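Local coordinates for protein glutamine cyclotransferase (Zymomonas mobilis, PDB 3NOL) that catalyses the cyclisation of N-terminal glutamine residues of peptides to pyroglutamate, with release of ammonia, at residues Ile28-His39 and Trp246-Arg257; Gln190-Asp198 and Thr205-Ile213. One frame throughout, in Å; residues are numbered along the deposited sequence.

Overall arrangement
Both contacts are antiparallel strand pairings in a five-bladed beta-propeller, and both are partly buried. Contact 1 joins the two ends of the chain, 28-39 and 246-257, in one blade; contact 2 is a local hairpin in the blade before it, nested within the loop that contact 1 closes. They share a sheet because strands 28-38 and 204-209 run side by side, bonded through Tyr29 with Ile207 and Asp209. Contact 1 buries more surface and relies more on polar side chains, including a salt bridge and threonine-glutamine bonds. In contact 2 isoleucines and a leucine fill one face, with polar groups gathered where the strand pair ends at Asn192 and Asn211.

Contact 1 (Ile28-His39 and Trp246-Arg257); sequences IYDYQIVHSYPH and WPKVFEITLTQR
Arg257 grips Asp30 side-on, NE bonding OD2 at 3.1 Å and NH2 bonding OD1 at 2.7 Å. Both bonds are nearly straight and use the syn sides of the carboxylate, whose plane lies 21° from that of the guanidinium. Ile28 packs CG2 over the centre of one guanidinium face, 3.5 Å from Arg257 CZ. With an alanine here, Asp30 would probably lose its charged mate and Ile28 CG2 the flat surface beneath it.

Gln32 bends at chi2 (83°), laying its amide across two threonines. Its OE1 accepts from Thr253 OG1 at 2.7 Å, while NE2 donates to Thr255 OG1 at 2.8 Å, so both ends of the amide are engaged and its rotation is fixed. On the opposite face of the sheet, Ile33 CD1 comes to 3.6 Å from Phe250 CD2.

This pairing is the "Velcro" closure of a beta-propeller: the N-terminal strand 28-38 becomes the outer strand of a blade whose other three strands come from the C-terminal end. A classic beta bulge interrupts it where Val34 and His35 both face Glu251; Val34 N donates to Glu251 O at 2.7 Å, and His35 N adds a weak bond. With CG anti to the backbone N (chi1 175°) and an extended chain beyond, Glu251 carries OE2 to the edge of the His35 ring, and a water links OE2 to Tyr37 OH. At the far end His39 ND1 donates to Trp246 O at 2.7 Å, with the acceptor in the imidazole plane.

Further out, Glu57 holds His39 NE2, Glu216 bonds Tyr31 OH, and Asp209 forms a second salt bridge with Arg257 NH2. Val249 packs on Phe48 of strand 44-51, one of the residues of the calcium site.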
# COMPACT_ATOMS: atom_id res chain seq x y z
N ILE A 28 17.65 -3.00 11.43
CA ILE A 28 16.58 -3.95 11.16
C ILE A 28 15.59 -3.80 12.32
O ILE A 28 16.00 -3.67 13.49
CB ILE A 28 17.12 -5.40 11.09
CG1 ILE A 28 18.14 -5.54 9.93
CG2 ILE A 28 15.98 -6.42 10.90
CD1 ILE A 28 19.04 -6.77 10.01
N TYR A 29 14.29 -3.83 11.99
CA TYR A 29 13.22 -3.72 12.99
C TYR A 29 12.43 -5.02 13.06
O TYR A 29 12.01 -5.54 12.03
CB TYR A 29 12.29 -2.54 12.67
CG TYR A 29 13.00 -1.21 12.76
CD1 TYR A 29 13.00 -0.47 13.95
CD2 TYR A 29 13.74 -0.72 11.68
CE1 TYR A 29 13.67 0.74 14.04
CE2 TYR A 29 14.43 0.47 11.75
CZ TYR A 29 14.40 1.20 12.92
OH TYR A 29 15.09 2.38 12.96
N ASP A 30 12.27 -5.53 14.28
CA ASP A 30 11.38 -6.65 14.53
C ASP A 30 10.01 -6.13 14.92
O ASP A 30 9.87 -5.01 15.37
CB ASP A 30 11.95 -7.54 15.63
CG ASP A 30 13.17 -8.30 15.15
OD1 ASP A 30 13.07 -8.99 14.11
OD2 ASP A 30 14.23 -8.20 15.81
N TYR A 31 9.00 -6.96 14.71
CA TYR A 31 7.63 -6.56 14.99
C TYR A 31 7.14 -7.20 16.31
O TYR A 31 7.63 -8.26 16.74
CB TYR A 31 6.71 -6.96 13.83
CG TYR A 31 6.55 -8.45 13.73
CD1 TYR A 31 7.42 -9.21 12.93
CD2 TYR A 31 5.57 -9.12 14.48
CE1 TYR A 31 7.30 -10.59 12.86
CE2 TYR A 31 5.45 -10.51 14.42
CZ TYR A 31 6.32 -11.24 13.60
OH TYR A 31 6.19 -12.60 13.55
N GLN A 32 6.12 -6.55 16.90
CA GLN A 32 5.26 -7.12 17.93
C GLN A 32 3.81 -6.91 17.50
O GLN A 32 3.42 -5.77 17.15
CB GLN A 32 5.46 -6.42 19.29
CG GLN A 32 6.88 -6.45 19.83
CD GLN A 32 7.75 -5.36 19.23
OE1 GLN A 32 7.36 -4.18 19.18
NE2 GLN A 32 8.95 -5.74 18.78
N ILE A 33 3.04 -7.99 17.48
CA ILE A 33 1.61 -7.90 17.14
C ILE A 33 0.83 -7.34 18.32
O ILE A 33 0.87 -7.92 19.42
CB ILE A 33 1.02 -9.28 16.73
CG1 ILE A 33 1.70 -9.78 15.45
CG2 ILE A 33 -0.50 -9.18 16.55
CD1 ILE A 33 1.38 -11.22 15.06
N VAL A 34 0.14 -6.23 18.09
CA VAL A 34 -0.73 -5.61 19.10
C VAL A 34 -2.14 -6.22 19.05
O VAL A 34 -2.72 -6.56 20.09
CB VAL A 34 -0.81 -4.06 18.92
CG1 VAL A 34 -1.68 -3.43 20.04
CG2 VAL A 34 0.58 -3.44 18.91
N HIS A 35 -2.67 -6.31 17.83
CA HIS A 35 -3.94 -6.96 17.52
C HIS A 35 -3.87 -7.61 16.14
O HIS A 35 -3.09 -7.17 15.29
CB HIS A 35 -5.11 -5.95 17.48
CG HIS A 35 -5.30 -5.21 18.77
ND1 HIS A 35 -5.66 -5.84 19.94
CD2 HIS A 35 -5.21 -3.89 19.06
CE1 HIS A 35 -5.77 -4.94 20.90
NE2 HIS A 35 -5.50 -3.75 20.39
N SER A 36 -4.67 -8.66 15.94
CA SER A 36 -4.90 -9.23 14.61
C SER A 36 -6.37 -9.03 14.31
O SER A 36 -7.23 -9.31 15.17
CB SER A 36 -4.60 -10.74 14.59
OG SER A 36 -3.28 -10.98 15.01
N TYR A 37 -6.67 -8.55 13.11
CA TYR A 37 -8.04 -8.35 12.65
C TYR A 37 -8.31 -9.22 11.43
O TYR A 37 -7.38 -9.50 10.66
CB TYR A 37 -8.26 -6.88 12.30
CG TYR A 37 -8.11 -5.98 13.51
CD1 TYR A 37 -9.03 -6.05 14.56
CD2 TYR A 37 -7.04 -5.10 13.62
CE1 TYR A 37 -8.90 -5.23 15.68
CE2 TYR A 37 -6.89 -4.30 14.75
CZ TYR A 37 -7.83 -4.37 15.77
OH TYR A 37 -7.69 -3.57 16.89
N PRO A 38 -9.56 -9.68 11.24
CA PRO A 38 -9.84 -10.53 10.08
C PRO A 38 -9.56 -9.83 8.74
O PRO A 38 -9.89 -8.63 8.57
CB PRO A 38 -11.35 -10.80 10.19
CG PRO A 38 -11.72 -10.49 11.58
CD PRO A 38 -10.76 -9.45 12.07
N HIS A 39 -8.92 -10.55 7.82
CA HIS A 39 -8.79 -10.09 6.44
C HIS A 39 -9.36 -11.14 5.49
O HIS A 39 -9.32 -12.35 5.77
CB HIS A 39 -7.33 -9.77 6.10
CG HIS A 39 -7.12 -9.21 4.72
ND1 HIS A 39 -6.54 -9.94 3.71
CD2 HIS A 39 -7.40 -7.99 4.18
CE1 HIS A 39 -6.47 -9.21 2.61
NE2 HIS A 39 -6.99 -8.02 2.87
N TRP A 246 -4.17 -12.99 2.65
CA TRP A 246 -3.82 -13.18 4.05
C TRP A 246 -5.09 -13.16 4.91
O TRP A 246 -6.01 -12.37 4.66
CB TRP A 246 -2.83 -12.10 4.50
CG TRP A 246 -1.44 -12.37 4.04
CD1 TRP A 246 -1.03 -13.00 2.88
CD2 TRP A 246 -0.25 -12.08 4.77
NE1 TRP A 246 0.34 -13.08 2.84
CE2 TRP A 246 0.85 -12.53 3.99
CE3 TRP A 246 -0.00 -11.48 6.01
CZ2 TRP A 246 2.18 -12.40 4.43
CZ3 TRP A 246 1.32 -11.36 6.44
CH2 TRP A 246 2.39 -11.81 5.65
N PRO A 247 -5.16 -14.06 5.91
CA PRO A 247 -6.37 -14.14 6.77
C PRO A 247 -6.47 -13.06 7.84
O PRO A 247 -7.48 -12.99 8.55
CB PRO A 247 -6.22 -15.51 7.45
CG PRO A 247 -4.70 -15.68 7.56
CD PRO A 247 -4.16 -15.09 6.27
N LYS A 248 -5.42 -12.25 7.98
CA LYS A 248 -5.41 -11.18 8.99
C LYS A 248 -4.80 -9.88 8.47
O LYS A 248 -3.98 -9.92 7.56
CB LYS A 248 -4.60 -11.60 10.24
CG LYS A 248 -5.07 -12.86 11.00
CD LYS A 248 -6.46 -12.73 11.62
CE LYS A 248 -6.79 -14.01 12.42
NZ LYS A 248 -8.18 -13.98 12.99
N VAL A 249 -5.21 -8.76 9.07
CA VAL A 249 -4.45 -7.52 9.08
C VAL A 249 -3.84 -7.46 10.48
O VAL A 249 -4.56 -7.64 11.48
CB VAL A 249 -5.33 -6.26 8.87
CG1 VAL A 249 -4.49 -4.98 8.94
CG2 VAL A 249 -6.10 -6.35 7.54
N PHE A 250 -2.55 -7.19 10.56
CA PHE A 250 -1.86 -7.11 11.86
C PHE A 250 -1.59 -5.66 12.19
O PHE A 250 -1.02 -4.92 11.38
CB PHE A 250 -0.52 -7.84 11.81
CG PHE A 250 -0.63 -9.31 11.56
CD1 PHE A 250 -0.39 -9.82 10.29
CD2 PHE A 250 -1.01 -10.19 12.59
CE1 PHE A 250 -0.51 -11.20 10.03
CE2 PHE A 250 -1.13 -11.57 12.35
CZ PHE A 250 -0.87 -12.07 11.05
N GLU A 251 -1.98 -5.27 13.40
CA GLU A 251 -1.54 -4.00 13.96
C GLU A 251 -0.24 -4.31 14.71
O GLU A 251 -0.24 -5.16 15.63
CB GLU A 251 -2.61 -3.45 14.90
CG GLU A 251 -2.18 -2.19 15.60
CD GLU A 251 -3.23 -1.68 16.60
OE1 GLU A 251 -2.88 -0.79 17.39
OE2 GLU A 251 -4.38 -2.17 16.58
N ILE A 252 0.84 -3.66 14.30
CA ILE A 252 2.18 -3.98 14.83
C ILE A 252 2.92 -2.77 15.38
O ILE A 252 2.77 -1.65 14.89
CB ILE A 252 3.10 -4.66 13.77
CG1 ILE A 252 3.30 -3.75 12.53
CG2 ILE A 252 2.59 -6.04 13.40
CD1 ILE A 252 4.44 -4.28 11.59
N THR A 253 3.74 -3.02 16.39
CA THR A 253 4.76 -2.05 16.79
C THR A 253 6.14 -2.55 16.33
O THR A 253 6.29 -3.72 15.96
CB THR A 253 4.74 -1.78 18.33
OG1 THR A 253 4.91 -3.01 19.02
CG2 THR A 253 3.39 -1.11 18.75
N LEU A 254 7.12 -1.64 16.30
CA LEU A 254 8.47 -1.95 15.81
C LEU A 254 9.50 -1.71 16.90
O LEU A 254 9.39 -0.74 17.65
CB LEU A 254 8.82 -1.05 14.61
CG LEU A 254 7.88 -1.16 13.43
CD1 LEU A 254 8.34 -0.16 12.37
CD2 LEU A 254 7.88 -2.60 12.93
N THR A 255 10.49 -2.60 16.96
CA THR A 255 11.66 -2.39 17.82
C THR A 255 12.92 -2.70 17.05
O THR A 255 12.98 -3.71 16.33
CB THR A 255 11.63 -3.27 19.09
OG1 THR A 255 11.51 -4.65 18.73
CG2 THR A 255 10.47 -2.87 20.00
N GLN A 256 13.93 -1.85 17.22
CA GLN A 256 15.19 -2.05 16.52
C GLN A 256 15.88 -3.30 17.05
O GLN A 256 16.02 -3.48 18.26
CB GLN A 256 16.11 -0.83 16.62
CG GLN A 256 17.39 -1.01 15.78
CD GLN A 256 18.36 0.15 15.88
OE1 GLN A 256 18.00 1.27 16.22
NE2 GLN A 256 19.62 -0.12 15.57
N ARG A 257 16.27 -4.17 16.13
CA ARG A 257 16.97 -5.41 16.49
C ARG A 257 18.43 -5.13 16.92
O ARG A 257 19.08 -4.22 16.40
CB ARG A 257 16.94 -6.38 15.31
CG ARG A 257 17.64 -7.72 15.56
CD ARG A 257 17.73 -8.52 14.28
NE ARG A 257 16.40 -8.88 13.77
CZ ARG A 257 16.18 -9.50 12.62
NH1 ARG A 257 17.19 -9.85 11.82
NH2 ARG A 257 14.93 -9.78 12.26
O HOH W 1 19.49 -3.22 13.71
O HOH W 2 -9.03 -11.55 14.10
O HOH W 3 -6.62 -0.98 17.35

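Contact 2 (Gln190-Asp198 and Thr205-Ile213); sequences QTNKIVRID and TGIIDLNGI
Ile194 and Ile208 exchange backbone hydrogen bonds at the middle of an antiparallel hairpin whose strands, 193-197 and 205-209, run at 161° to each other; a classic beta bulge sets Thr205 and Gly206 both against Arg196. On one face Ile208, with CG1 beside the backbone N and opposite the carbonyl carbon (chi1 -60°), carries CD1 to 3.9 Å from Ile194 CG2 and equally near Arg196 CG, whose chain passes at about a right angle. Ile194 reaches the other way with CD1, 3.8 Å from Leu210 CD1. Gly206 faces the Arg196 chain, where a beta carbon would sit tight against CD. The reverse face is lighter: Ile207 CG2 rests against Lys193 CG at 4.0 Å.

Past the last strand pair, Asn192 ND2 donates to Asn211 OD1 at 2.8 Å, the amides almost perpendicular and the donor well above the acceptor's carbonyl plane. Asp209 OD1 steadies that acceptor: Asn211 N, in an Asx turn, and Asn211 ND2 at 2.9 Å approach this oxygen from opposite faces of the carboxylate. A water also joins Asn211 ND2 to Asn192 N.

These are the two outer strands of a propeller blade. Strand 183-188 flanks 193-197, and Glu183 pairs with Arg196 NE; strand 28-38 flanks 204-209, its Tyr29 ring in a cation-pi contact with Arg196, while Leu254 of strand 248-256 packs on Ile208.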
# COMPACT_ATOMS: atom_id res chain seq x y z
N GLN A 190 7.77 -9.99 -3.29
CA GLN A 190 8.43 -11.31 -3.21
C GLN A 190 9.25 -11.48 -1.93
O GLN A 190 9.91 -12.51 -1.74
CB GLN A 190 9.34 -11.60 -4.43
CG GLN A 190 8.64 -11.63 -5.77
CD GLN A 190 7.41 -12.51 -5.75
OE1 GLN A 190 7.49 -13.72 -5.51
NE2 GLN A 190 6.25 -11.90 -6.00
N THR A 191 9.24 -10.46 -1.07
CA THR A 191 9.89 -10.59 0.24
C THR A 191 8.89 -10.35 1.37
O THR A 191 7.77 -9.86 1.13
CB THR A 191 11.07 -9.59 0.42
OG1 THR A 191 10.58 -8.32 0.87
CG2 THR A 191 11.90 -9.44 -0.88
N ASN A 192 9.31 -10.71 2.58
CA ASN A 192 8.58 -10.42 3.81
C ASN A 192 9.12 -9.19 4.53
O ASN A 192 9.03 -9.07 5.77
CB ASN A 192 8.60 -11.65 4.72
CG ASN A 192 7.79 -12.76 4.15
OD1 ASN A 192 6.62 -12.58 3.83
ND2 ASN A 192 8.42 -13.92 3.98
N LYS A 193 9.69 -8.29 3.75
CA LYS A 193 10.33 -7.11 4.33
C LYS A 193 9.71 -5.84 3.85
O LYS A 193 9.23 -5.77 2.74
CB LYS A 193 11.82 -7.13 4.06
CG LYS A 193 12.49 -8.14 4.97
CD LYS A 193 13.79 -8.54 4.45
CE LYS A 193 14.32 -9.72 5.24
NZ LYS A 193 15.59 -10.09 4.60
N ILE A 194 9.74 -4.83 4.72
CA ILE A 194 9.27 -3.51 4.37
C ILE A 194 10.43 -2.57 4.57
O ILE A 194 11.05 -2.57 5.64
CB ILE A 194 8.06 -3.09 5.25
CG1 ILE A 194 6.84 -3.97 4.91
CG2 ILE A 194 7.79 -1.58 5.11
CD1 ILE A 194 5.72 -3.84 5.94
N VAL A 195 10.77 -1.81 3.54
CA VAL A 195 11.87 -0.85 3.66
C VAL A 195 11.35 0.53 4.04
O VAL A 195 10.26 0.94 3.65
CB VAL A 195 12.77 -0.77 2.41
CG1 VAL A 195 13.52 -2.11 2.20
CG2 VAL A 195 11.98 -0.35 1.18
N ARG A 196 12.16 1.21 4.84
CA ARG A 196 11.89 2.57 5.26
C ARG A 196 12.84 3.45 4.44
O ARG A 196 14.05 3.27 4.50
CB ARG A 196 12.17 2.73 6.77
CG ARG A 196 11.37 1.74 7.63
CD ARG A 196 11.81 1.75 9.09
NE ARG A 196 11.41 2.99 9.74
CZ ARG A 196 11.20 3.13 11.04
NH1 ARG A 196 10.81 4.31 11.51
NH2 ARG A 196 11.32 2.10 11.87
N ILE A 197 12.27 4.38 3.67
CA ILE A 197 13.01 5.16 2.69
C ILE A 197 13.05 6.65 3.07
O ILE A 197 12.00 7.26 3.38
CB ILE A 197 12.38 5.00 1.27
CG1 ILE A 197 12.40 3.53 0.82
CG2 ILE A 197 13.12 5.86 0.28
CD1 ILE A 197 11.44 3.22 -0.35
N ASP A 198 14.27 7.20 3.06
CA ASP A 198 14.46 8.64 3.27
C ASP A 198 13.95 9.38 2.02
O ASP A 198 14.51 9.24 0.95
CB ASP A 198 15.96 8.91 3.51
CG ASP A 198 16.28 10.38 3.81
OD1 ASP A 198 15.48 11.28 3.44
OD2 ASP A 198 17.34 10.61 4.42
N THR A 205 16.81 3.54 4.96
CA THR A 205 17.37 3.82 6.27
C THR A 205 16.98 2.80 7.33
O THR A 205 17.42 2.90 8.48
CB THR A 205 16.98 5.23 6.74
OG1 THR A 205 15.56 5.31 6.78
CG2 THR A 205 17.55 6.28 5.76
N GLY A 206 16.13 1.84 6.97
CA GLY A 206 15.74 0.78 7.88
C GLY A 206 14.96 -0.30 7.16
O GLY A 206 14.37 -0.05 6.08
N ILE A 207 14.98 -1.48 7.75
CA ILE A 207 14.31 -2.61 7.17
C ILE A 207 13.49 -3.29 8.25
O ILE A 207 14.02 -3.70 9.30
CB ILE A 207 15.30 -3.64 6.52
CG1 ILE A 207 16.14 -2.97 5.41
CG2 ILE A 207 14.51 -4.84 5.97
CD1 ILE A 207 17.50 -3.68 5.14
N ILE A 208 12.19 -3.40 7.98
CA ILE A 208 11.27 -4.13 8.85
C ILE A 208 11.17 -5.58 8.38
O ILE A 208 10.77 -5.85 7.25
CB ILE A 208 9.89 -3.46 8.85
CG1 ILE A 208 10.01 -2.02 9.37
CG2 ILE A 208 8.87 -4.31 9.63
CD1 ILE A 208 8.90 -1.09 8.84
N ASP A 209 11.53 -6.50 9.26
CA ASP A 209 11.55 -7.92 8.92
C ASP A 209 10.29 -8.60 9.45
O ASP A 209 10.15 -8.82 10.67
CB ASP A 209 12.81 -8.57 9.54
CG ASP A 209 12.98 -10.04 9.15
OD1 ASP A 209 12.11 -10.60 8.44
OD2 ASP A 209 14.01 -10.64 9.56
N LEU A 210 9.35 -8.90 8.55
CA LEU A 210 8.12 -9.62 8.91
C LEU A 210 8.15 -11.14 8.65
O LEU A 210 7.12 -11.78 8.69
CB LEU A 210 6.88 -8.99 8.24
CG LEU A 210 6.65 -7.51 8.59
CD1 LEU A 210 5.36 -6.98 7.97
CD2 LEU A 210 6.68 -7.25 10.10
N ASN A 211 9.33 -11.70 8.38
CA ASN A 211 9.43 -13.15 8.22
C ASN A 211 8.90 -13.84 9.47
O ASN A 211 9.18 -13.41 10.59
CB ASN A 211 10.85 -13.57 7.88
CG ASN A 211 11.17 -13.38 6.42
OD1 ASN A 211 10.68 -14.12 5.57
ND2 ASN A 211 11.98 -12.37 6.11
N GLY A 212 8.09 -14.87 9.26
CA GLY A 212 7.50 -15.63 10.37
C GLY A 212 6.16 -15.13 10.90
O GLY A 212 5.51 -15.82 11.70
N ILE A 213 5.73 -13.95 10.45
CA ILE A 213 4.45 -13.40 10.90
C ILE A 213 3.25 -14.31 10.52
O ILE A 213 2.27 -14.36 11.26
CB ILE A 213 4.24 -11.91 10.47
CG1 ILE A 213 3.23 -11.22 11.40
CG2 ILE A 213 3.86 -11.82 8.99
CD1 ILE A 213 3.23 -9.74 11.33
O HOH W 4 11.89 -12.02 3.09